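Local coordinates for bacterial transferase hexapeptide (Three repeats) family protein (Acinetobacter baumannii, PDB 4M9C) that probably acetylates a UDP-linked amino sugar in the biosynthesis of UDP-N,N'-diacetylbacillosamine, working as a trimeric left-handed beta-helix acyltransferase, at residues S110-F115 against K126-N131; I132-A137 against V146-G151. One frame throughout, in Å; residues are numbered along the deposited sequence. Where two conformers were deposited one is given.

Interaction 1: residues S110-F115 against K126-N131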
loop_
_atom_site.group_PDB
_atom_site.type_symbol
_atom_site.label_atom_id
_atom_site.label_comp_id
_atom_site.label_asym_id
_atom_site.label_seq_id
_atom_site.Cartn_x
_atom_site.Cartn_y
_atom_site.Cartn_z
ATOM N N SER A 110 -15.225 -6.274 13.359
ATOM C CA SER A 110 -14.184 -5.615 12.577
ATOM C C SER A 110 -14.285 -6.008 11.107
ATOM O O SER A 110 -14.791 -7.074 10.762
ATOM C CB SER A 110 -12.780 -5.911 13.130
ATOM O OG SER A 110 -12.489 -7.300 13.050
ATOM N N LEU A 111 -13.820 -5.120 10.241
ATOM C CA LEU A 111 -13.806 -5.380 8.814
ATOM C C LEU A 111 -12.482 -4.871 8.256
ATOM O O LEU A 111 -12.253 -3.665 8.206
ATOM C CB LEU A 111 -14.975 -4.656 8.143
ATOM C CG LEU A 111 -14.941 -4.631 6.614
ATOM C CD1 LEU A 111 -15.090 -6.030 6.044
ATOM C CD2 LEU A 111 -16.030 -3.716 6.082
ATOM N N LEU A 112 -11.598 -5.787 7.864
ATOM C CA LEU A 112 -10.268 -5.397 7.388
ATOM C C LEU A 112 -10.119 -5.780 5.924
ATOM O O LEU A 112 -10.046 -6.962 5.593
ATOM C CB LEU A 112 -9.171 -6.060 8.237
ATOM C CG LEU A 112 -9.370 -5.911 9.754
ATOM C CD1 LEU A 112 -8.398 -6.803 10.569
ATOM C CD2 LEU A 112 -9.269 -4.468 10.181
ATOM N N CYS A 113 -10.058 -4.776 5.055
ATOM C CA CYS A 113 -10.032 -5.002 3.619
ATOM C C CYS A 113 -8.621 -5.366 3.120
ATOM O O CYS A 113 -7.672 -5.400 3.901
ATOM C CB CYS A 113 -10.605 -3.772 2.897
ATOM S SG CYS A 113 -12.360 -3.432 3.368
ATOM N N PRO A 114 -8.489 -5.664 1.819
ATOM C CA PRO A 114 -7.188 -6.066 1.273
ATOM C C PRO A 114 -6.063 -5.054 1.506
ATOM O O PRO A 114 -6.276 -3.840 1.437
ATOM C CB PRO A 114 -7.478 -6.217 -0.220
ATOM C CG PRO A 114 -8.929 -6.685 -0.242
ATOM C CD PRO A 114 -9.581 -5.864 0.846
ATOM N N PHE A 115 -4.876 -5.580 1.781
ATOM C CA PHE A 115 -3.669 -4.783 2.016
ATOM C C PHE A 115 -3.724 -3.941 3.282
ATOM O O PHE A 115 -3.070 -2.896 3.376
ATOM C CB PHE A 115 -3.317 -3.906 0.800
ATOM C CG PHE A 115 -3.104 -4.692 -0.451
ATOM C CD1 PHE A 115 -1.919 -5.393 -0.649
ATOM C CD2 PHE A 115 -4.098 -4.769 -1.414
ATOM C CE1 PHE A 115 -1.722 -6.150 -1.801
ATOM C CE2 PHE A 115 -3.908 -5.516 -2.563
ATOM C CZ PHE A 115 -2.715 -6.206 -2.761
ATOM N N LYS A 126 -15.140 -1.611 18.921
ATOM C CA LYS A 126 -16.117 -2.390 18.167
ATOM C C LYS A 126 -16.415 -1.782 16.802
ATOM O O LYS A 126 -16.349 -0.568 16.623
ATOM C CB LYS A 126 -17.419 -2.542 18.964
ATOM C CG LYS A 126 -17.219 -3.011 20.401
ATOM C CD LYS A 126 -18.550 -3.423 21.054
ATOM N N PHE A 127 -16.725 -2.650 15.843
ATOM C CA PHE A 127 -17.177 -2.236 14.519
ATOM C C PHE A 127 -16.209 -1.275 13.830
ATOM O O PHE A 127 -16.613 -0.306 13.186
ATOM C CB PHE A 127 -18.623 -1.720 14.594
ATOM C CG PHE A 127 -19.563 -2.729 15.206
ATOM C CD1 PHE A 127 -19.900 -2.660 16.547
ATOM C CD2 PHE A 127 -20.035 -3.795 14.455
ATOM C CE1 PHE A 127 -20.713 -3.621 17.122
ATOM C CE2 PHE A 127 -20.859 -4.753 15.019
ATOM C CZ PHE A 127 -21.199 -4.663 16.357
ATOM N N PHE A 128 -14.920 -1.579 13.969
ATOM C CA PHE A 128 -13.861 -0.889 13.245
ATOM C C PHE A 128 -13.867 -1.291 11.778
ATOM O O PHE A 128 -14.021 -2.473 11.447
ATOM C CB PHE A 128 -12.508 -1.236 13.867
ATOM C CG PHE A 128 -11.343 -0.588 13.197
ATOM C CD1 PHE A 128 -11.238 0.791 13.140
ATOM C CD2 PHE A 128 -10.309 -1.364 12.676
ATOM C CE1 PHE A 128 -10.140 1.401 12.534
ATOM C CE2 PHE A 128 -9.197 -0.773 12.082
ATOM C CZ PHE A 128 -9.113 0.624 12.005
ATOM N N HIS A 129 -13.714 -0.302 10.904
ATOM C CA HIS A 129 -13.646 -0.531 9.465
ATOM C C HIS A 129 -12.335 0.020 8.926
ATOM O O HIS A 129 -12.058 1.220 9.050
ATOM C CB HIS A 129 -14.803 0.158 8.746
ATOM C CG HIS A 129 -16.078 -0.629 8.746
ATOM N ND1 HIS A 129 -17.011 -0.524 7.738
ATOM C CD2 HIS A 129 -16.572 -1.535 9.626
ATOM C CE1 HIS A 129 -18.027 -1.333 7.994
ATOM N NE2 HIS A 129 -17.786 -1.954 9.136
ATOM N N ALA A 130 -11.529 -0.857 8.334
ATOM C CA ALA A 130 -10.277 -0.458 7.694
ATOM C C ALA A 130 -10.353 -0.846 6.231
ATOM O O ALA A 130 -10.290 -2.028 5.896
ATOM C CB ALA A 130 -9.112 -1.162 8.338
ATOM N N ASN A 131 -10.501 0.137 5.356
ATOM C CA ASN A 131 -10.554 -0.146 3.929
ATOM C C ASN A 131 -9.162 -0.308 3.358
ATOM O O ASN A 131 -8.170 -0.150 4.069
ATOM C CB ASN A 131 -11.314 0.939 3.159
ATOM C CG ASN A 131 -12.208 0.355 2.063
ATOM O OD1 ASN A 131 -11.795 -0.522 1.282
ATOM N ND2 ASN A 131 -13.447 0.824 2.019
#
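The imidazole of H129 carries the leucine methyl of L111 on one face: CD2 lies 3.8 Å from the ring centroid and only 15° off the ring normal, a CH-pi contact displaced toward the ND1-CE1 side. L111 reaches it with CG anti to the backbone N (chi1 169°), and its CB meets the CD2-NE2 side of the same ring. On the other face of the sheet, the phenyl ring of F128 is met obliquely by L112, whose CD2 comes to 4.1 Å from F128 CD2; that same methyl lies 3.8 Å from A130 CB, so one branch bridges both partners. F128 also meets F148 edge-to-face.

Residues 110-113 and 128-131 run 5° apart, and L111 pairs with H129 and L112 with A130 as parallel bridges. L111 N donates to F128 O, A130 N to L111 O at 2.9 Å, and C113 N to A130 O. F128 O receives a second, weaker approach from S110 CA at 3.3 Å, a CA-H...O contact.

This is the rung-on-rung stacking of a left-handed beta-helix, with L112 and A130 on one face of the sheet and L111 and H129 on the other. The L111 side chain also touches V17 of helix 14-24, and H129 touches R76 of helix 73-85, both in the N-terminal domain. The chemistry of the contact implies a division of labour: main-chain amides fix the register, while a CH-pi contact on one face of the sheet and aliphatic and aromatic contacts on the other supply the side-chain packing.

Interaction 2: residues I132-A137 against V146-G151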
loop_
_atom_site.group_PDB
_atom_site.type_symbol
_atom_site.label_atom_id
_atom_site.label_comp_id
_atom_site.label_asym_id
_atom_site.label_seq_id
_atom_site.Cartn_x
_atom_site.Cartn_y
_atom_site.Cartn_z
ATOM N N ILE A 132 -9.096 -0.627 2.074
ATOM C CA ILE A 132 -7.841 -1.039 1.452
ATOM C C ILE A 132 -6.638 -0.126 1.683
ATOM O O ILE A 132 -6.731 1.109 1.610
ATOM C CB ILE A 132 -8.028 -1.339 -0.040
ATOM C CG1 ILE A 132 -8.585 -0.130 -0.775
ATOM C CG2 ILE A 132 -8.997 -2.502 -0.223
ATOM C CD1 ILE A 132 -8.683 -0.372 -2.270
ATOM N N TYR A 133 -5.514 -0.762 1.991
ATOM C CA TYR A 133 -4.231 -0.081 2.223
ATOM C C TYR A 133 -4.181 0.761 3.486
ATOM O O TYR A 133 -3.191 1.434 3.711
ATOM C CB TYR A 133 -3.806 0.784 1.028
ATOM C CG TYR A 133 -3.720 0.019 -0.272
ATOM C CD1 TYR A 133 -2.555 -0.659 -0.632
ATOM C CD2 TYR A 133 -4.797 -0.020 -1.140
ATOM C CE1 TYR A 133 -2.478 -1.355 -1.820
ATOM C CE2 TYR A 133 -4.737 -0.708 -2.323
ATOM C CZ TYR A 133 -3.577 -1.378 -2.660
ATOM O OH TYR A 133 -3.528 -2.058 -3.851
ATOM N N SER A 134 -5.223 0.735 4.313
ATOM C CA SER A 134 -5.135 1.458 5.580
ATOM C C SER A 134 -4.358 0.643 6.623
ATOM O O SER A 134 -4.285 -0.586 6.543
ATOM C CB SER A 134 -6.518 1.877 6.111
ATOM O OG SER A 134 -7.312 0.760 6.483
ATOM N N TYR A 135 -3.768 1.329 7.597
ATOM C CA TYR A 135 -3.040 0.632 8.651
ATOM C C TYR A 135 -3.114 1.341 9.991
ATOM O O TYR A 135 -3.415 2.530 10.063
ATOM C CB TYR A 135 -1.578 0.430 8.253
ATOM C CG TYR A 135 -0.742 1.689 8.214
ATOM C CD1 TYR A 135 -0.351 2.328 9.388
ATOM C CD2 TYR A 135 -0.294 2.207 7.007
ATOM C CE1 TYR A 135 0.447 3.478 9.358
ATOM C CE2 TYR A 135 0.499 3.349 6.968
ATOM C CZ TYR A 135 0.863 3.978 8.146
ATOM O OH TYR A 135 1.648 5.109 8.102
ATOM N N VAL A 136 -2.858 0.589 11.053
ATOM C CA VAL A 136 -2.735 1.130 12.397
ATOM C C VAL A 136 -1.391 0.658 12.965
ATOM O O VAL A 136 -1.120 -0.549 13.008
ATOM C CB VAL A 136 -3.855 0.607 13.310
ATOM C CG1 VAL A 136 -3.694 1.172 14.720
ATOM C CG2 VAL A 136 -5.237 0.924 12.719
ATOM N N ALA A 137 -0.554 1.594 13.393
ATOM C CA ALA A 137 0.789 1.249 13.852
ATOM C C ALA A 137 0.820 1.082 15.369
ATOM O O ALA A 137 -0.231 1.041 16.006
ATOM C CB ALA A 137 1.784 2.278 13.401
ATOM N N VAL A 146 -15.244 3.481 14.444
ATOM C CA VAL A 146 -14.242 4.254 13.731
ATOM C C VAL A 146 -14.090 3.700 12.319
ATOM O O VAL A 146 -14.146 2.476 12.097
ATOM C CB VAL A 146 -12.893 4.220 14.474
ATOM C CG1 VAL A 146 -11.786 4.824 13.623
ATOM C CG2 VAL A 146 -13.021 4.955 15.811
ATOM N N THR A 147 -13.905 4.603 11.365
ATOM C CA THR A 147 -13.804 4.235 9.965
ATOM C C THR A 147 -12.540 4.796 9.349
ATOM O O THR A 147 -12.296 6.003 9.419
ATOM C CB THR A 147 -15.016 4.772 9.175
ATOM O OG1 THR A 147 -16.206 4.154 9.667
ATOM C CG2 THR A 147 -14.873 4.459 7.700
ATOM N N PHE A 148 -11.731 3.917 8.763
ATOM C CA PHE A 148 -10.544 4.318 8.001
ATOM C C PHE A 148 -10.888 4.120 6.543
ATOM O O PHE A 148 -11.136 2.988 6.109
ATOM C CB PHE A 148 -9.324 3.417 8.319
ATOM C CG PHE A 148 -8.571 3.798 9.575
ATOM C CD1 PHE A 148 -7.259 3.398 9.748
ATOM C CD2 PHE A 148 -9.177 4.533 10.584
ATOM C CE1 PHE A 148 -6.559 3.729 10.897
ATOM C CE2 PHE A 148 -8.487 4.859 11.737
ATOM C CZ PHE A 148 -7.177 4.460 11.895
ATOM N N ALA A 149 -10.899 5.206 5.783
ATOM C CA ALA A 149 -11.094 5.125 4.348
ATOM C C ALA A 149 -9.825 4.517 3.765
ATOM O O ALA A 149 -8.832 4.379 4.472
ATOM C CB ALA A 149 -11.339 6.522 3.774
ATOM N N PRO A 150 -9.843 4.172 2.472
ATOM C CA PRO A 150 -8.681 3.558 1.821
ATOM C C PRO A 150 -7.430 4.424 1.900
ATOM O O PRO A 150 -7.495 5.629 1.672
ATOM C CB PRO A 150 -9.129 3.401 0.361
ATOM C CG PRO A 150 -10.618 3.419 0.408
ATOM C CD PRO A 150 -10.999 4.293 1.567
ATOM N N GLY A 151 -6.305 3.802 2.246
ATOM C CA GLY A 151 -5.029 4.481 2.252
ATOM C C GLY A 151 -4.830 5.357 3.470
ATOM O O GLY A 151 -3.886 6.153 3.509
#
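F148 begins the contact from its strand, its ring directed at the 134-136 turn and strand. CG is anti to the carbonyl carbon (chi1 -82°), which carries the ring across to V136. There CE1 lies 3.6 Å from V136 CG2, the two side chains crossing at about a right angle, and the same CE1 comes within 3.5 Å of Y135 O, which sits at the ring edge, in its plane. Closer to the main chain, F148 CB is 3.8 Å from S134 OG. That hydroxyl is hydrogen-bonded to N131 O, so its proximity to F148 is a matter of packing.

A149 follows with its carbonyl: its O is 3.8 Å from S134 CB. The chain has by now reached a corner of the triangular coil. The touching parts run 111° apart, as expected where one segment follows a rung around its turn while the other still includes the preceding side, and the left-handed beta-helix of the hexapeptide-repeat family is built from such turns.

P150 lays its CB 3.7 Å from I132 CG1, the side chains crossing obliquely, while its CA approaches I132 O at 3.1 Å in a CA-H...O contact. The next residue, G151, uses the same acceptor: its N donates to I132 O over 2.8 Å, in the carbonyl plane but bent at the hydrogen. One carbonyl thus receives an N-H and a C-H from consecutive residues. With phi at 78°, G151 turns the chain here, and its CA passes 4.1 Å from Y133 CB. The phenol of Y133 points elsewhere, its OH bonding to F115 O of a neighbouring subunit.

Following the chain from the N terminus, the Rossmann-type domain leads into the beta-helix, where 110-115 is met again one coil later by 126-131; interaction 1 closes that coil. The chain then passes directly into 132-137, which opens interaction 2, and this closes at 146-151. The two contacts are in series, neither nested nor crossed. They share a sheet, because strand 129-130 is flanked by 111-112 and 147-148, with H129 O and N131 N probably hydrogen-bonded to F148 N and O. Interaction 1 ties rungs within one sheet, interaction 2 stacks one corner on the next and, through F148, reaches across from the sheet of 147-148 to that of 135-136, and both touch a neighbouring subunit of the trimer.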